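Local coordinates for protein SusD homolog (Bacteroides thetaiotaomicron VPI-5482, PDB 3FDH) that probably binds glycans at the outer membrane as a SusD/RagB-family lipoprotein, at residues A[342-345]-A[346-350]; A[217-220]-A[221-224]. One frame throughout, in Å; residues are numbered along the deposited sequence. Where two conformers were deposited one is given.

Contact 1 of 2, residues A[342-345]-A[346-350]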
loop_
_atom_site.group_PDB
_atom_site.type_symbol
_atom_site.label_atom_id
_atom_site.label_comp_id
_atom_site.label_asym_id
_atom_site.label_seq_id
_atom_site.Cartn_x
_atom_site.Cartn_y
_atom_site.Cartn_z
ATOM N N LYS A 342 8.364 -6.913 11.706
ATOM C CA LYS A 342 9.109 -7.377 12.899
ATOM C C LYS A 342 8.824 -8.865 13.146
ATOM O O LYS A 342 9.712 -9.681 13.355
ATOM C CB LYS A 342 8.652 -6.608 14.112
ATOM C CG LYS A 342 9.452 -6.924 15.405
ATOM C CD LYS A 342 9.070 -6.021 16.553
ATOM C CE LYS A 342 9.798 -6.436 17.810
ATOM N NZ LYS A 342 9.544 -5.535 18.986
ATOM N N ALA A 343 7.548 -9.190 13.106
ATOM C CA ALA A 343 7.082 -10.584 13.259
ATOM C C ALA A 343 7.638 -11.494 12.149
ATOM O O ALA A 343 8.093 -12.617 12.413
ATOM C CB ALA A 343 5.524 -10.639 13.299
ATOM N N GLU A 344 7.613 -11.013 10.924
ATOM C CA GLU A 344 8.096 -11.816 9.800
ATOM C C GLU A 344 9.610 -12.086 9.975
ATOM O O GLU A 344 10.138 -13.185 9.726
ATOM C CB GLU A 344 7.875 -11.134 8.461
ATOM C CG GLU A 344 8.397 -11.992 7.340
ATOM C CD GLU A 344 8.238 -11.405 6.004
ATOM O OE1 GLU A 344 7.753 -10.224 5.918
ATOM O OE2 GLU A 344 8.527 -12.180 5.042
ATOM N N ALA A 345 10.312 -11.045 10.388
ATOM C CA ALA A 345 11.761 -11.176 10.599
ATOM C C ALA A 345 12.057 -12.220 11.666
ATOM O O ALA A 345 12.924 -13.076 11.498
ATOM C CB ALA A 345 12.404 -9.804 10.961
ATOM N N LEU A 346 11.320 -12.178 12.763
ATOM C CA LEU A 346 11.529 -13.156 13.849
ATOM C C LEU A 346 11.201 -14.565 13.388
ATOM O O LEU A 346 11.968 -15.505 13.599
ATOM C CB LEU A 346 10.725 -12.780 15.107
ATOM C CG LEU A 346 11.245 -11.534 15.858
ATOM C CD1 LEU A 346 10.137 -10.899 16.635
ATOM C CD2 LEU A 346 12.461 -11.819 16.731
ATOM N N CYS A 347 10.092 -14.708 12.689
ATOM C CA CYS A 347 9.720 -16.020 12.159
ATOM C C CYS A 347 10.843 -16.576 11.316
ATOM O O CYS A 347 11.304 -17.679 11.491
ATOM C CB CYS A 347 8.471 -15.920 11.287
ATOM S SG CYS A 347 6.921 -15.720 12.224
ATOM N N ARG A 348 11.259 -15.798 10.354
ATOM C CA ARG A 348 12.302 -16.273 9.446
ATOM C C ARG A 348 13.639 -16.530 10.162
ATOM O O ARG A 348 14.483 -17.280 9.654
ATOM C CB ARG A 348 12.472 -15.335 8.272
ATOM C CG ARG A 348 11.253 -15.322 7.379
ATOM C CD ARG A 348 11.479 -14.501 6.174
ATOM N NE ARG A 348 10.257 -14.315 5.394
ATOM C CZ ARG A 348 9.770 -15.154 4.487
ATOM N NH1 ARG A 348 10.347 -16.295 4.178
ATOM N NH2 ARG A 348 8.645 -14.853 3.893
ATOM N N LEU A 349 13.808 -15.929 11.340
ATOM C CA LEU A 349 15.011 -16.130 12.177
ATOM C C LEU A 349 14.789 -17.312 13.101
ATOM O O LEU A 349 15.630 -17.650 13.935
ATOM C CB LEU A 349 15.389 -14.881 13.003
ATOM C CG LEU A 349 16.142 -13.799 12.216
ATOM C CD1 LEU A 349 16.063 -12.454 12.914
ATOM C CD2 LEU A 349 17.574 -14.259 11.943
ATOM N N ASN A 350 13.663 -17.977 12.931
ATOM C CA ASN A 350 13.354 -19.055 13.850
ATOM C C ASN A 350 13.259 -18.624 15.311
ATOM O O ASN A 350 13.642 -19.379 16.234
ATOM C CB ASN A 350 14.362 -20.194 13.731
ATOM C CG ASN A 350 13.742 -21.422 13.146
ATOM O OD1 ASN A 350 12.674 -21.340 12.537
ATOM N ND2 ASN A 350 14.376 -22.579 13.353
#

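Contact 2 of 2, residues A[217-220]-A[221-224]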
loop_
_atom_site.group_PDB
_atom_site.type_symbol
_atom_site.label_atom_id
_atom_site.label_comp_id
_atom_site.label_asym_id
_atom_site.label_seq_id
_atom_site.Cartn_x
_atom_site.Cartn_y
_atom_site.Cartn_z
ATOM N N SER A 217 20.045 -13.860 7.260
ATOM C CA SER A 217 19.992 -13.685 8.715
ATOM C C SER A 217 20.415 -12.266 9.088
ATOM O O SER A 217 19.757 -11.617 9.900
ATOM C CB SER A 217 20.807 -14.740 9.458
ATOM O OG SER A 217 20.283 -16.040 9.182
ATOM N N ALA A 218 21.470 -11.779 8.435
ATOM C CA ALA A 218 21.960 -10.410 8.687
ATOM C C ALA A 218 20.849 -9.437 8.296
ATOM O O ALA A 218 20.557 -8.464 9.016
ATOM C CB ALA A 218 23.254 -10.123 7.911
ATOM N N ASP A 219 20.163 -9.752 7.191
ATOM C CA ASP A 219 19.069 -8.886 6.710
ATOM C C ASP A 219 17.896 -8.876 7.685
ATOM O O ASP A 219 17.298 -7.829 7.951
ATOM C CB ASP A 219 18.628 -9.217 5.288
ATOM C CG ASP A 219 19.589 -8.671 4.266
ATOM O OD1 ASP A 219 20.501 -7.893 4.692
ATOM O OD2 ASP A 219 19.446 -9.023 3.067
ATOM N N TYR A 220 17.562 -10.043 8.213
ATOM C CA TYR A 220 16.449 -10.096 9.193
ATOM C C TYR A 220 16.809 -9.284 10.434
ATOM O O TYR A 220 15.946 -8.607 11.056
ATOM C CB TYR A 220 16.058 -11.524 9.621
ATOM C CG TYR A 220 15.678 -12.427 8.475
ATOM C CD1 TYR A 220 14.824 -11.988 7.472
ATOM C CD2 TYR A 220 16.151 -13.731 8.405
ATOM C CE1 TYR A 220 14.478 -12.823 6.399
ATOM C CE2 TYR A 220 15.796 -14.573 7.354
ATOM C CZ TYR A 220 14.961 -14.116 6.347
ATOM O OH TYR A 220 14.610 -14.952 5.296
ATOM N N GLU A 221 18.088 -9.342 10.808
ATOM C CA GLU A 221 18.534 -8.619 12.011
ATOM C C GLU A 221 18.518 -7.114 11.741
ATOM O O GLU A 221 18.228 -6.309 12.624
ATOM C CB GLU A 221 19.859 -9.200 12.527
ATOM C CG GLU A 221 19.613 -10.641 13.070
ATOM C CD GLU A 221 20.865 -11.458 13.336
ATOM O OE1 GLU A 221 21.977 -10.983 13.051
ATOM O OE2 GLU A 221 20.727 -12.607 13.816
ATOM N N LYS A 222 18.785 -6.752 10.506
ATOM C CA LYS A 222 18.719 -5.343 10.130
ATOM C C LYS A 222 17.287 -4.855 10.250
ATOM O O LYS A 222 17.019 -3.771 10.758
ATOM C CB LYS A 222 19.244 -5.122 8.717
ATOM C CG LYS A 222 20.761 -5.106 8.670
ATOM C CD LYS A 222 21.316 -5.266 7.297
ATOM C CE LYS A 222 20.796 -4.225 6.348
ATOM N NZ LYS A 222 21.011 -4.678 4.931
ATOM N N VAL A 223 16.361 -5.667 9.778
ATOM C CA VAL A 223 14.949 -5.298 9.808
ATOM C C VAL A 223 14.581 -5.038 11.262
ATOM O O VAL A 223 14.040 -4.001 11.601
ATOM C CB VAL A 223 14.008 -6.387 9.193
ATOM C CG1 VAL A 223 12.540 -6.099 9.548
ATOM C CG2 VAL A 223 14.217 -6.498 7.661
ATOM N N LEU A 224 14.982 -5.943 12.141
ATOM C CA LEU A 224 14.667 -5.766 13.590
ATOM C C LEU A 224 15.269 -4.498 14.189
ATOM O O LEU A 224 14.663 -3.816 15.050
ATOM C CB LEU A 224 15.135 -6.964 14.419
ATOM C CG LEU A 224 14.404 -8.256 14.142
ATOM C CD1 LEU A 224 15.006 -9.346 15.043
ATOM C CD2 LEU A 224 12.899 -8.052 14.378
#

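Contact 1 of 2, residues A[342-345]-A[346-350]
Glu-344 and Arg-348 meet because their first torsions differ: CG of Glu-344 stands anti to the backbone N (chi1 180°) and the chain runs on extended, whereas CG of Arg-348 lies beside its own N (chi1 -66°) before extending as far as NE. One helical turn apart, the two chains therefore travel side by side in the same direction, and the guanidinium arrives next to the carboxylate. Arg-348 presents NE and NH2, its side-on pair, to a single oxygen: NE is 2.8 Å from Glu-344 OE2 and NH2 is 2.9 Å from that same OE2. The oxygen sits at the edge of the guanidinium, close to its plane; NE reaches it on the anti side, while NH2 comes nearly along the C-O axis. Both nitrogens bind OE2 and the carboxylate and guanidinium planes are turned 51° apart, so this is neither a flat nor a two-oxygen pair. Arg-440 gives OE2 a further salt bridge and Glu-446 takes NH1 of Arg-348, a chain of alternating charges that would probably keep both groups ionised.

Beneath this pair the backbone is regular, with Arg-348 N bonded nearly straight to Glu-344 O at 2.9 Å. Leu-346, by contrast, leans back over the preceding turn, its CD1 lying 3.5 Å from Lys-342 O and 4.2 Å from Lys-342 CG. The bonding then changes: Leu-349 N makes weak bonds to both Ala-345 O and Leu-346 O, and Asn-350, whose phi is positive, directs its N to Cys-347 O at 2.8 Å. An i to i+4 salt bridge thus flanks the last turn of helix 335-348, which closes in a Schellman motif, the classic C-terminal helix stop.

Contact 2 of 2, residues A[217-220]-A[221-224]
Residues 217-220 and 221-224 form two consecutive turns of one alpha helix, with regularly helical backbone torsions throughout. Four i to i+4 bonds join them: Glu-221 N to Ser-217 O, Lys-222 N to Ala-218 O, Val-223 N to Asp-219 O and Leu-224 N to Tyr-220 O, all 2.9 to 3.0 Å long.

The side-chain contact with opposite charges is between Asp-219 and Lys-222, spaced i to i+3. Lys-222 runs back along the helix, bends at chi3 (56°), and this turn brings NZ to 3.3 Å from Asp-219 OD1. The ammonium lies above the carboxylate, 42° out of its plane, and the bond is long; the ion pair is therefore a loose one. The stronger partner of the aspartate is on its other oxygen, since OD2 is hydrogen-bonded to Ser-213 OG ahead of the helix. On the way, the aliphatic part of Lys-222 rests against the backbone, with CG 3.4 Å from Ala-218 O.

Helix 216-228 is one of the many helices of this largely alpha-helical SusD-like fold, and these two turns divide into a polar flank and a packed one. Glu-221 belongs to the first: in the conformer described, its extended chain carries the carboxylate to a salt bridge with Arg-351. Val-223 and Tyr-220 belong to the second. CG2 of Val-223, beside the backbone N, is 3.4 Å from Asp-219 O, and the side chain packs on Ala-203 and Thr-206 of helix 191-208. Tyr-220 touches Met-207 of that helix and also Arg-348 and Leu-349; Leu-224, whose CG lies 3.5 Å from Tyr-220 O, likewise packs against helix 335-348, on Lys-342, Ala-345 and Leu-346.

Overall arrangement
Contact 2 comes first along the chain and contact 1 well after it, yet their centres lie about 9 Å apart and their helices, 216-228 and 335-348, pack directly. The evidence is a set of four approaches: Tyr-220 OH is 3.3 Å from Arg-348 CD, Tyr-220 CB is 3.4 Å from Leu-349 CD1, Leu-224 CD2 is 3.7 Å from Lys-342 O, and Ala-345 CB is 3.7 Å from Tyr-220 O. Tyr-220 thus meets the closing turn of contact 1, and Leu-224 the turn before it. The centres of contacts 1 and 2 lie about 21 and 22 Å from the chain's centre, on the same side of it.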